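Local coordinates for protein Cbs-cp12 (Microcystis aeruginosa PCC 7806, PDB 5NPL) that probably senses adenine-nucleotide signals through a pair of CBS domains and links them to a CP12 domain of the kind that regulates Calvin-cycle enzymes, at residues V15-G20 and G38-P43; N86-V91 and V108-T113; E147-I152 and A164-V169. All coordinates share one frame; numbering follows the deposited sequence.

Contact 1: residues V15-G20 and G38-P43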
loop_
_atom_site.group_PDB
_atom_site.type_symbol
_atom_site.label_atom_id
_atom_site.label_comp_id
_atom_site.label_asym_id
_atom_site.label_seq_id
_atom_site.Cartn_x
_atom_site.Cartn_y
_atom_site.Cartn_z
ATOM N N VAL A 15 -28.057 -8.550 12.444
ATOM C CA VAL A 15 -26.783 -8.038 12.875
ATOM C C VAL A 15 -26.657 -8.273 14.365
ATOM O O VAL A 15 -27.524 -7.887 15.130
ATOM C CB VAL A 15 -26.607 -6.548 12.484
ATOM C CG1 VAL A 15 -27.638 -5.628 13.174
ATOM C CG2 VAL A 15 -25.154 -6.109 12.745
ATOM N N VAL A 16 -25.580 -8.932 14.757
ATOM C CA VAL A 16 -25.298 -9.218 16.152
ATOM C C VAL A 16 -24.121 -8.367 16.571
ATOM O O VAL A 16 -23.251 -8.040 15.742
ATOM C CB VAL A 16 -24.942 -10.703 16.354
ATOM C CG1 VAL A 16 -24.898 -11.075 17.822
ATOM C CG2 VAL A 16 -25.946 -11.584 15.628
ATOM N N THR A 17 -24.109 -8.018 17.861
ATOM C CA THR A 17 -23.026 -7.257 18.481
ATOM C C THR A 17 -22.289 -8.075 19.545
ATOM O O THR A 17 -22.790 -9.069 20.056
ATOM C CB THR A 17 -23.519 -5.950 19.131
ATOM O OG1 THR A 17 -24.261 -6.248 20.324
ATOM C CG2 THR A 17 -24.396 -5.138 18.161
ATOM N N ILE A 18 -21.089 -7.620 19.877
ATOM C CA ILE A 18 -20.282 -8.198 20.946
ATOM C C ILE A 18 -19.558 -7.084 21.689
ATOM O O ILE A 18 -19.285 -6.048 21.123
ATOM C CB ILE A 18 -19.270 -9.196 20.366
ATOM C CG1 ILE A 18 -18.559 -9.970 21.501
ATOM C CG2 ILE A 18 -18.280 -8.515 19.394
ATOM C CD1 ILE A 18 -18.254 -11.415 21.144
ATOM N N ARG A 19 -19.254 -7.285 22.958
ATOM C CA ARG A 19 -18.412 -6.347 23.698
ATOM C C ARG A 19 -16.944 -6.408 23.242
ATOM O O ARG A 19 -16.436 -7.465 22.842
ATOM C CB ARG A 19 -18.494 -6.626 25.175
ATOM C CG ARG A 19 -19.926 -6.481 25.693
ATOM C CD ARG A 19 -20.053 -6.194 27.196
ATOM N NE ARG A 19 -19.612 -4.854 27.605
ATOM C CZ ARG A 19 -20.178 -3.684 27.247
ATOM N NH1 ARG A 19 -21.196 -3.618 26.374
ATOM N NH2 ARG A 19 -19.661 -2.551 27.715
ATOM N N GLY A 20 -16.282 -5.259 23.303
ATOM C CA GLY A 20 -14.869 -5.197 23.009
ATOM C C GLY A 20 -14.017 -5.979 23.974
ATOM O O GLY A 20 -12.908 -6.376 23.625
ATOM N N GLY A 38 -18.964 -10.982 10.212
ATOM C CA GLY A 38 -18.658 -9.728 10.894
ATOM C C GLY A 38 -19.515 -9.515 12.124
ATOM O O GLY A 38 -20.718 -9.747 12.082
ATOM N N LEU A 39 -18.893 -9.061 13.213
ATOM C CA LEU A 39 -19.615 -8.608 14.401
ATOM C C LEU A 39 -19.431 -7.130 14.584
ATOM O O LEU A 39 -18.346 -6.609 14.446
ATOM C CB LEU A 39 -19.085 -9.297 15.637
ATOM C CG LEU A 39 -19.337 -10.762 15.804
ATOM C CD1 LEU A 39 -18.548 -11.337 16.999
ATOM C CD2 LEU A 39 -20.842 -11.008 15.919
ATOM N N ILE A 40 -20.506 -6.470 14.967
ATOM C CA ILE A 40 -20.464 -5.057 15.370
ATOM C C ILE A 40 -20.066 -4.995 16.858
ATOM O O ILE A 40 -20.553 -5.784 17.672
ATOM C CB ILE A 40 -21.813 -4.385 15.115
ATOM C CG1 ILE A 40 -22.214 -4.496 13.629
ATOM C CG2 ILE A 40 -21.798 -2.959 15.570
ATOM C CD1 ILE A 40 -21.183 -3.961 12.657
ATOM N N VAL A 41 -19.176 -4.068 17.208
ATOM C CA VAL A 41 -18.787 -3.899 18.587
ATOM C C VAL A 41 -19.735 -2.862 19.193
ATOM O O VAL A 41 -19.845 -1.748 18.655
ATOM C CB VAL A 41 -17.316 -3.465 18.723
ATOM C CG1 VAL A 41 -16.928 -3.369 20.216
ATOM C CG2 VAL A 41 -16.380 -4.430 17.985
ATOM N N GLU A 42 -20.425 -3.265 20.281
ATOM C CA GLU A 42 -21.368 -2.429 21.049
ATOM C C GLU A 42 -20.716 -1.148 21.496
ATOM O O GLU A 42 -19.674 -1.221 22.103
ATOM C CB GLU A 42 -21.827 -3.137 22.358
ATOM C CG GLU A 42 -23.224 -3.718 22.404
ATOM C CD GLU A 42 -23.457 -4.591 23.659
ATOM O OE1 GLU A 42 -22.942 -5.750 23.718
ATOM O OE2 GLU A 42 -24.220 -4.164 24.571
ATOM N N PRO A 43 -21.327 0.013 21.227
ATOM C CA PRO A 43 -20.873 1.207 21.935
ATOM C C PRO A 43 -21.166 1.123 23.424
ATOM O O PRO A 43 -22.231 0.690 23.788
ATOM C CB PRO A 43 -21.671 2.349 21.286
ATOM C CG PRO A 43 -22.020 1.835 19.917
ATOM C CD PRO A 43 -22.227 0.350 20.118
#

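Contact 2: residues N86-V91 and V108-T113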
loop_
_atom_site.group_PDB
_atom_site.type_symbol
_atom_site.label_atom_id
_atom_site.label_comp_id
_atom_site.label_asym_id
_atom_site.label_seq_id
_atom_site.Cartn_x
_atom_site.Cartn_y
_atom_site.Cartn_z
ATOM N N ASN A 86 -24.596 5.238 5.627
ATOM C CA ASN A 86 -25.927 5.823 5.762
ATOM C C ASN A 86 -26.980 4.871 5.145
ATOM O O ASN A 86 -26.737 4.280 4.097
ATOM C CB ASN A 86 -25.938 7.163 5.022
ATOM C CG ASN A 86 -27.156 7.994 5.347
ATOM O OD1 ASN A 86 -28.282 7.775 4.823
ATOM N ND2 ASN A 86 -26.956 8.979 6.235
ATOM N N PRO A 87 -28.150 4.707 5.778
ATOM C CA PRO A 87 -29.155 3.856 5.100
ATOM C C PRO A 87 -29.686 4.380 3.743
ATOM O O PRO A 87 -30.066 3.580 2.899
ATOM C CB PRO A 87 -30.287 3.757 6.136
ATOM C CG PRO A 87 -30.102 4.926 7.036
ATOM C CD PRO A 87 -28.603 5.146 7.099
ATOM N N GLU A 88 -29.689 5.691 3.539
ATOM C CA GLU A 88 -30.191 6.291 2.312
ATOM C C GLU A 88 -29.135 6.227 1.172
ATOM O O GLU A 88 -29.488 6.443 0.011
ATOM C CB GLU A 88 -30.606 7.749 2.538
ATOM C CG GLU A 88 -31.405 8.048 3.802
ATOM C CD GLU A 88 -32.695 8.900 3.543
ATOM O OE1 GLU A 88 -32.765 9.677 2.544
ATOM O OE2 GLU A 88 -33.661 8.792 4.343
ATOM N N LEU A 89 -27.873 5.921 1.480
ATOM C CA LEU A 89 -26.806 5.923 0.469
ATOM C C LEU A 89 -27.046 4.937 -0.660
ATOM O O LEU A 89 -27.293 3.768 -0.410
ATOM C CB LEU A 89 -25.435 5.635 1.136
ATOM C CG LEU A 89 -24.161 5.777 0.329
ATOM C CD1 LEU A 89 -23.987 7.220 -0.084
ATOM C CD2 LEU A 89 -22.946 5.286 1.115
ATOM N N GLY A 90 -26.972 5.408 -1.903
ATOM C CA GLY A 90 -27.179 4.557 -3.099
ATOM C C GLY A 90 -26.110 3.484 -3.201
ATOM O O GLY A 90 -24.961 3.700 -2.776
ATOM N N VAL A 91 -26.461 2.319 -3.728
ATOM C CA VAL A 91 -25.544 1.178 -3.632
ATOM C C VAL A 91 -24.263 1.386 -4.421
ATOM O O VAL A 91 -23.226 0.872 -4.062
ATOM C CB VAL A 91 -26.174 -0.187 -4.006
ATOM C CG1 VAL A 91 -27.344 -0.491 -3.069
ATOM C CG2 VAL A 91 -26.578 -0.223 -5.492
ATOM N N VAL A 108 -24.587 -0.316 8.816
ATOM C CA VAL A 108 -25.492 0.719 8.384
ATOM C C VAL A 108 -26.021 1.390 9.677
ATOM O O VAL A 108 -26.651 0.718 10.494
ATOM C CB VAL A 108 -26.642 0.155 7.504
ATOM C CG1 VAL A 108 -27.580 1.259 7.041
ATOM C CG2 VAL A 108 -26.089 -0.557 6.293
ATOM N N ILE A 109 -25.736 2.686 9.818
ATOM C CA ILE A 109 -26.022 3.494 11.009
ATOM C C ILE A 109 -26.824 4.744 10.579
ATOM O O ILE A 109 -26.481 5.384 9.584
ATOM C CB ILE A 109 -24.712 3.974 11.701
ATOM C CG1 ILE A 109 -23.776 2.801 12.020
ATOM C CG2 ILE A 109 -24.979 4.761 12.968
ATOM C CD1 ILE A 109 -24.343 1.727 12.882
ATOM N N GLN A 110 -27.901 5.066 11.294
ATOM C CA GLN A 110 -28.649 6.295 11.089
ATOM C C GLN A 110 -28.792 6.922 12.456
ATOM O O GLN A 110 -29.398 6.327 13.395
ATOM C CB GLN A 110 -30.025 6.017 10.496
ATOM C CG GLN A 110 -30.863 7.265 10.192
ATOM C CD GLN A 110 -32.148 6.951 9.423
ATOM O OE1 GLN A 110 -32.908 6.014 9.746
ATOM N NE2 GLN A 110 -32.404 7.742 8.395
ATOM N N GLY A 111 -28.237 8.136 12.590
ATOM C CA GLY A 111 -28.024 8.727 13.909
ATOM C C GLY A 111 -26.950 7.900 14.620
ATOM O O GLY A 111 -25.774 7.817 14.152
ATOM N N LYS A 112 -27.347 7.288 15.750
ATOM C CA LYS A 112 -26.467 6.343 16.445
ATOM C C LYS A 112 -27.070 4.938 16.529
ATOM O O LYS A 112 -26.589 4.102 17.238
ATOM C CB LYS A 112 -26.088 6.910 17.825
ATOM C CG LYS A 112 -25.276 8.208 17.767
ATOM C CD LYS A 112 -25.643 9.137 18.914
ATOM C CE LYS A 112 -24.776 10.376 18.977
ATOM N NZ LYS A 112 -24.973 11.064 20.303
ATOM N N THR A 113 -28.126 4.711 15.761
ATOM C CA THR A 113 -28.872 3.461 15.764
ATOM C C THR A 113 -28.336 2.555 14.671
ATOM O O THR A 113 -28.213 2.990 13.530
ATOM C CB THR A 113 -30.345 3.716 15.485
ATOM O OG1 THR A 113 -30.764 4.784 16.327
ATOM C CG2 THR A 113 -31.188 2.483 15.765
#

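Contact 3: residues E147-I152 and A164-V169. With DO3 (10-((2R)-2-hydroxypropyl)-1,4,7,10-tetraazacyclododecane 1,4,7-triacetic acid), chain E; DO3 (10-((2R)-2-hydroxypropyl)-1,4,7,10-tetraazacyclododecane 1,4,7-triacetic acid), chain G.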
loop_
_atom_site.group_PDB
_atom_site.type_symbol
_atom_site.label_atom_id
_atom_site.label_comp_id
_atom_site.label_asym_id
_atom_site.label_seq_id
_atom_site.Cartn_x
_atom_site.Cartn_y
_atom_site.Cartn_z
ATOM N N GLU A 147 -20.551 23.566 -19.632
ATOM C CA GLU A 147 -19.674 24.723 -19.379
ATOM C C GLU A 147 -18.583 24.829 -20.471
ATOM O O GLU A 147 -18.343 25.904 -21.027
ATOM C CB GLU A 147 -19.050 24.678 -17.964
ATOM C CG GLU A 147 -20.042 25.007 -16.839
ATOM C CD GLU A 147 -19.469 24.845 -15.410
ATOM O OE1 GLU A 147 -18.253 25.093 -15.216
ATOM O OE2 GLU A 147 -20.222 24.501 -14.451
ATOM N N ASP A 148 -17.930 23.705 -20.754
ATOM C CA ASP A 148 -16.998 23.585 -21.865
ATOM C C ASP A 148 -17.645 24.019 -23.178
ATOM O O ASP A 148 -17.083 24.840 -23.884
ATOM C CB ASP A 148 -16.490 22.136 -22.013
ATOM C CG ASP A 148 -15.492 21.722 -20.934
ATOM O OD1 ASP A 148 -14.916 22.616 -20.293
ATOM O OD2 ASP A 148 -15.258 20.497 -20.739
ATOM N N ALA A 149 -18.827 23.470 -23.486
ATOM C CA ALA A 149 -19.575 23.787 -24.728
ATOM C C ALA A 149 -19.925 25.275 -24.881
ATOM O O ALA A 149 -19.726 25.857 -25.947
ATOM C CB ALA A 149 -20.823 22.941 -24.818
ATOM N N ARG A 150 -20.412 25.874 -23.799
ATOM C CA ARG A 150 -20.731 27.295 -23.725
ATOM C C ARG A 150 -19.498 28.166 -23.989
ATOM O O ARG A 150 -19.586 29.202 -24.655
ATOM C CB ARG A 150 -21.357 27.661 -22.347
ATOM C CG ARG A 150 -22.744 28.341 -22.381
ATOM C CD ARG A 150 -23.927 27.529 -21.816
ATOM N NE ARG A 150 -23.666 27.112 -20.443
ATOM C CZ ARG A 150 -24.389 26.231 -19.738
ATOM N NH1 ARG A 150 -25.474 25.642 -20.234
ATOM N NH2 ARG A 150 -24.017 25.928 -18.493
ATOM N N ALA A 151 -18.352 27.741 -23.471
ATOM C CA ALA A 151 -17.087 28.460 -23.651
ATOM C C ALA A 151 -16.566 28.346 -25.090
ATOM O O ALA A 151 -16.114 29.329 -25.660
ATOM C CB ALA A 151 -16.052 27.982 -22.651
ATOM N N ILE A 152 -16.623 27.155 -25.668
ATOM C CA ILE A 152 -16.117 26.949 -27.015
ATOM C C ILE A 152 -16.966 27.737 -28.010
ATOM O O ILE A 152 -16.400 28.343 -28.928
ATOM C CB ILE A 152 -16.076 25.449 -27.395
ATOM C CG1 ILE A 152 -14.999 24.748 -26.581
ATOM C CG2 ILE A 152 -15.829 25.260 -28.908
ATOM C CD1 ILE A 152 -15.173 23.261 -26.462
ATOM N N ALA A 164 -20.741 23.030 -32.381
ATOM C CA ALA A 164 -21.680 21.913 -32.568
ATOM C C ALA A 164 -21.151 20.570 -32.046
ATOM O O ALA A 164 -21.914 19.762 -31.504
ATOM C CB ALA A 164 -22.074 21.788 -34.019
ATOM N N ALA A 165 -19.849 20.333 -32.207
ATOM C CA ALA A 165 -19.205 19.142 -31.636
ATOM C C ALA A 165 -19.305 19.121 -30.110
ATOM O O ALA A 165 -19.650 18.094 -29.549
ATOM C CB ALA A 165 -17.749 19.058 -32.052
ATOM N N ALA A 166 -19.002 20.241 -29.445
ATOM C CA ALA A 166 -19.004 20.281 -27.991
ATOM C C ALA A 166 -20.410 20.013 -27.419
ATOM O O ALA A 166 -20.555 19.259 -26.418
ATOM C CB ALA A 166 -18.460 21.603 -27.478
ATOM N N TRP A 167 -21.439 20.583 -28.049
ATOM C CA TRP A 167 -22.814 20.261 -27.660
ATOM C C TRP A 167 -23.219 18.811 -27.939
ATOM O O TRP A 167 -23.962 18.245 -27.167
ATOM C CB TRP A 167 -23.820 21.255 -28.251
ATOM C CG TRP A 167 -23.753 22.530 -27.507
ATOM C CD1 TRP A 167 -23.149 23.701 -27.907
ATOM C CD2 TRP A 167 -24.232 22.762 -26.184
ATOM N NE1 TRP A 167 -23.270 24.638 -26.933
ATOM C CE2 TRP A 167 -23.897 24.079 -25.842
ATOM C CE3 TRP A 167 -24.904 21.972 -25.244
ATOM C CZ2 TRP A 167 -24.247 24.641 -24.605
ATOM C CZ3 TRP A 167 -25.231 22.535 -24.009
ATOM C CH2 TRP A 167 -24.897 23.858 -23.711
ATOM N N ASP A 168 -22.713 18.219 -29.024
ATOM C CA ASP A 168 -22.937 16.777 -29.308
ATOM C C ASP A 168 -22.409 15.865 -28.167
ATOM O O ASP A 168 -22.993 14.844 -27.863
ATOM C CB ASP A 168 -22.343 16.339 -30.676
ATOM C CG ASP A 168 -22.981 15.042 -31.197
ATOM O OD1 ASP A 168 -24.109 15.186 -31.782
ATOM O OD2 ASP A 168 -22.388 13.907 -31.007
ATOM N N VAL A 169 -21.319 16.274 -27.520
ATOM C CA VAL A 169 -20.785 15.569 -26.351
ATOM C C VAL A 169 -21.798 15.662 -25.199
ATOM O O VAL A 169 -22.089 14.657 -24.560
ATOM C CB VAL A 169 -19.401 16.112 -25.954
ATOM C CG1 VAL A 169 -18.907 15.509 -24.639
ATOM C CG2 VAL A 169 -18.416 15.851 -27.072
HETATM N N1 DO3 E . -28.391 24.762 -27.332
HETATM N N2 DO3 E . -30.567 27.481 -29.006
HETATM N N3 DO3 E . -27.651 29.260 -30.578
HETATM N N4 DO3 E . -26.031 27.048 -28.432
HETATM O O1 DO3 E . -28.811 27.105 -25.987
HETATM O O3 DO3 E . -31.654 29.945 -26.506
HETATM O O5 DO3 E . -26.445 30.289 -27.849
HETATM O O7 DO3 E . -25.829 27.784 -25.820
HETATM C C1 DO3 E . -29.696 25.322 -27.827
HETATM C C2 DO3 E . -29.540 26.428 -28.860
HETATM C C3 DO3 E . -30.195 28.541 -30.015
HETATM C C4 DO3 E . -28.883 28.434 -30.848
HETATM C C5 DO3 E . -26.319 28.550 -30.534
HETATM C C6 DO3 E . -26.145 27.153 -29.915
HETATM C C7 DO3 E . -26.018 25.630 -28.025
HETATM C C8 DO3 E . -27.224 24.745 -28.262
HETATM C C9 DO3 E . -28.567 26.144 -25.234
HETATM C C10 DO3 E . -28.204 24.811 -25.853
HETATM C C11 DO3 E . -30.795 29.236 -27.094
HETATM C C12 DO3 E . -31.286 27.952 -27.763
HETATM C C13 DO3 E . -26.658 30.950 -28.889
HETATM C C14 DO3 E . -27.816 30.502 -29.747
HETATM C C15 DO3 E . -24.551 27.773 -26.471
HETATM C C16 DO3 E . -24.721 27.600 -27.989
HETATM C C17 DO3 E . -23.769 29.032 -26.103
HETATM O O2 DO3 E . -28.634 26.237 -23.988
HETATM O O4 DO3 E . -29.578 29.555 -27.143
HETATM O O6 DO3 E . -25.996 31.960 -29.241
HETATM N N1 DO3 G . -22.578 32.886 -15.024
HETATM N N2 DO3 G . -22.899 32.117 -11.185
HETATM N N3 DO3 G . -21.838 28.461 -11.583
HETATM N N4 DO3 G . -22.278 29.556 -15.142
HETATM O O1 DO3 G . -25.235 31.345 -14.686
HETATM O O3 DO3 G . -26.175 31.603 -9.991
HETATM O O5 DO3 G . -24.906 28.160 -11.732
HETATM O O7 DO3 G . -24.429 30.049 -16.895
HETATM C C1 DO3 G . -22.903 33.227 -13.588
HETATM C C2 DO3 G . -22.287 32.310 -12.538
HETATM C C3 DO3 G . -22.817 30.695 -10.716
HETATM C C4 DO3 G . -21.569 29.853 -11.068
HETATM C C5 DO3 G . -22.000 28.145 -13.052
HETATM C C6 DO3 G . -21.318 28.995 -14.144
HETATM C C7 DO3 G . -21.576 30.593 -15.945
HETATM C C8 DO3 G . -21.399 31.998 -15.337
HETATM C C9 DO3 G . -25.112 32.421 -15.317
HETATM C C10 DO3 G . -23.764 32.772 -15.940
HETATM C C11 DO3 G . -25.461 31.804 -10.992
HETATM C C12 DO3 G . -24.241 32.718 -10.865
HETATM C C13 DO3 G . -24.136 27.305 -11.246
HETATM C C14 DO3 G . -22.779 27.709 -10.685
HETATM C C15 DO3 G . -24.152 28.689 -16.725
HETATM C C16 DO3 G . -22.779 28.472 -16.055
HETATM C C17 DO3 G . -25.366 28.126 -15.973
HETATM O O2 DO3 G . -26.057 33.233 -15.459
HETATM O O4 DO3 G . -25.736 31.265 -12.079
HETATM O O6 DO3 G . -24.448 26.101 -11.190
#

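Contact 1: residues V15-G20 and G38-P43
Thr17 has its OG1 between its own backbone N and carbonyl carbon (chi1 72°), and this turns the hydroxyl to Glu42, whose CG it meets at 3.4 Å. The Thr17 methyl CG2 lies instead against CB of Ile40. Leu39 CG stands beside its backbone N (chi1 -69°), and its two methyls spread along the neighbouring strand, CD1 on Ile18 CG2 at 3.7 Å and CD2 near Val16 CB. Val15 adds an apolar contact, its CG2 3.5 Å from Ile40 CG1. The backbones run parallel in register, Thr17 CA lying 4.6 Å from Ile40 CA. Three bonds join them: Ile40 N to Val16 O (3.3 Å), Ile18 N to Ile40 O (2.9 Å) and Glu42 N to Ile18 O (3.1 Å). Ile40 thus donates and accepts through one residue, the zigzag expected of parallel pairing. The second of these bonds runs almost straight off the carbonyl, whereas Glu42 N comes from above the plane of the Ile18 carbonyl. The two strands are the ends of a beta-alpha-beta unit of the first CBS domain, with helix 24-34 as the crossover; Leu39 packs on Ala27, Leu30 and Met31 of that helix, and Thr17 and Ile40 meet Leu114 of strand 113-119. Further along, the bent chain of Arg19 brings NH1 to 3.6 Å from Glu42 OE2, a salt bridge. The carboxylate lies at the edge of the guanidinium, the two planes standing 79° apart, which rules out a coplanar two-pronged pairing. The Glu42 side chain also comes to about 3 Å from a bound ytterbium ion, so its negative charge probably serves both the metal and Arg19.

Contact 2: residues N86-V91 and V108-T113
Asn86 and Ile109 come closest of the backbone pairs, CA to CA 5.7 Å, yet no hydrogen bond crosses between the segments. Residues 86-89 form a type I turn closed by Leu89 N to Asn86 O at 3.3 Å. Asn86 adds an Asx turn, since its OD1 accepts Glu88 N at 2.8 Å on a lone pair in the amide plane. The other segment is the end of strand 105-110, where a type II' turn from Gln110 to Thr113 makes a tight hairpin into strand 113-119. Pro87 carries the contact with three of its ring atoms. CB packs on Val108 CG1 at 3.8 Å, CD meets Ile109 O at 3.3 Å, and CG lies on Gln110 CB at 3.6 Å. Gln110, with CG anti to its backbone N (chi1 -178°) and extended beyond, crosses the ring at about a right angle, its amide also near Pro87 CG. Pro87 further touches Leu115, and a backbone bond ties it to Gln8. The proline nitrogen has no hydrogen to give, and with no hydrogen bond between the segments, this contact within the second CBS domain rests on ring carbons against Val108, the Ile109 carbonyl and Gln110.

Contact 3: residues E147-I152 and A164-V169
Trp167 presents one face of its indole to Ala149, whose CB stands 3.6 Å from the centroid of the five-membered ring and 15° off its normal, a CH-pi contact. The opposite face is taken by C7 of a bound DO3 macrocycle (chain E), displaced toward the ring's rim. Trp167 CG is anti to its carbonyl carbon (chi1 -75°), a torsion that swings the ring across to the partner helix. Arg150 reaches the edge instead: its bent chain sets NH1 4.0 Å from Trp167 CH2 near the ring plane. The two planes are 54° apart, so the guanidinium does not stack on the indole. Its NH2 comes within 3.3 Å of C15 of a second DO3 (chain G). Beside this, Ala166 CB lies 3.8 Å from Ala149 CB and the same distance, 3.8 Å, from Ile152 CD1. Small alanines where the helices meet suit the 8.5 Å separation of these antiparallel helix axes. Together they form the helical hairpin of the CP12 domain, whose turn is closed by the Cys153-Cys163 disulfide; Trp167 packs on Cys153 too. With no hydrogen bond across, the two segments cohere through methyl and indole surfaces, and the macrocycles, probably crystallisation reagents, add to the cover of Trp167 and Arg150.

How the contacts relate
Along the chain the three contacts follow in series, one in each domain: contact 1 in the first CBS domain, contact 2 in the second, contact 3 in the CP12 domain. Contacts 1 and 2 are neighbours, their centres about 17 Å apart and nearest atoms about 6 Å, and strand 113-119, which starts at the end of contact 2, touches both through Leu114, which meets Ile40 and Ile109. Contact 3 is remote, its centre about 53 Å from that of contact 1 and 38 Å from that of contact 2. Within one chain the CP12 hairpin thus stands clear of the paired CBS core. Instead it meets the CBS part of a second subunit: Glu147 forms a salt bridge with Arg19 of that subunit, and Asp148 with its Arg73.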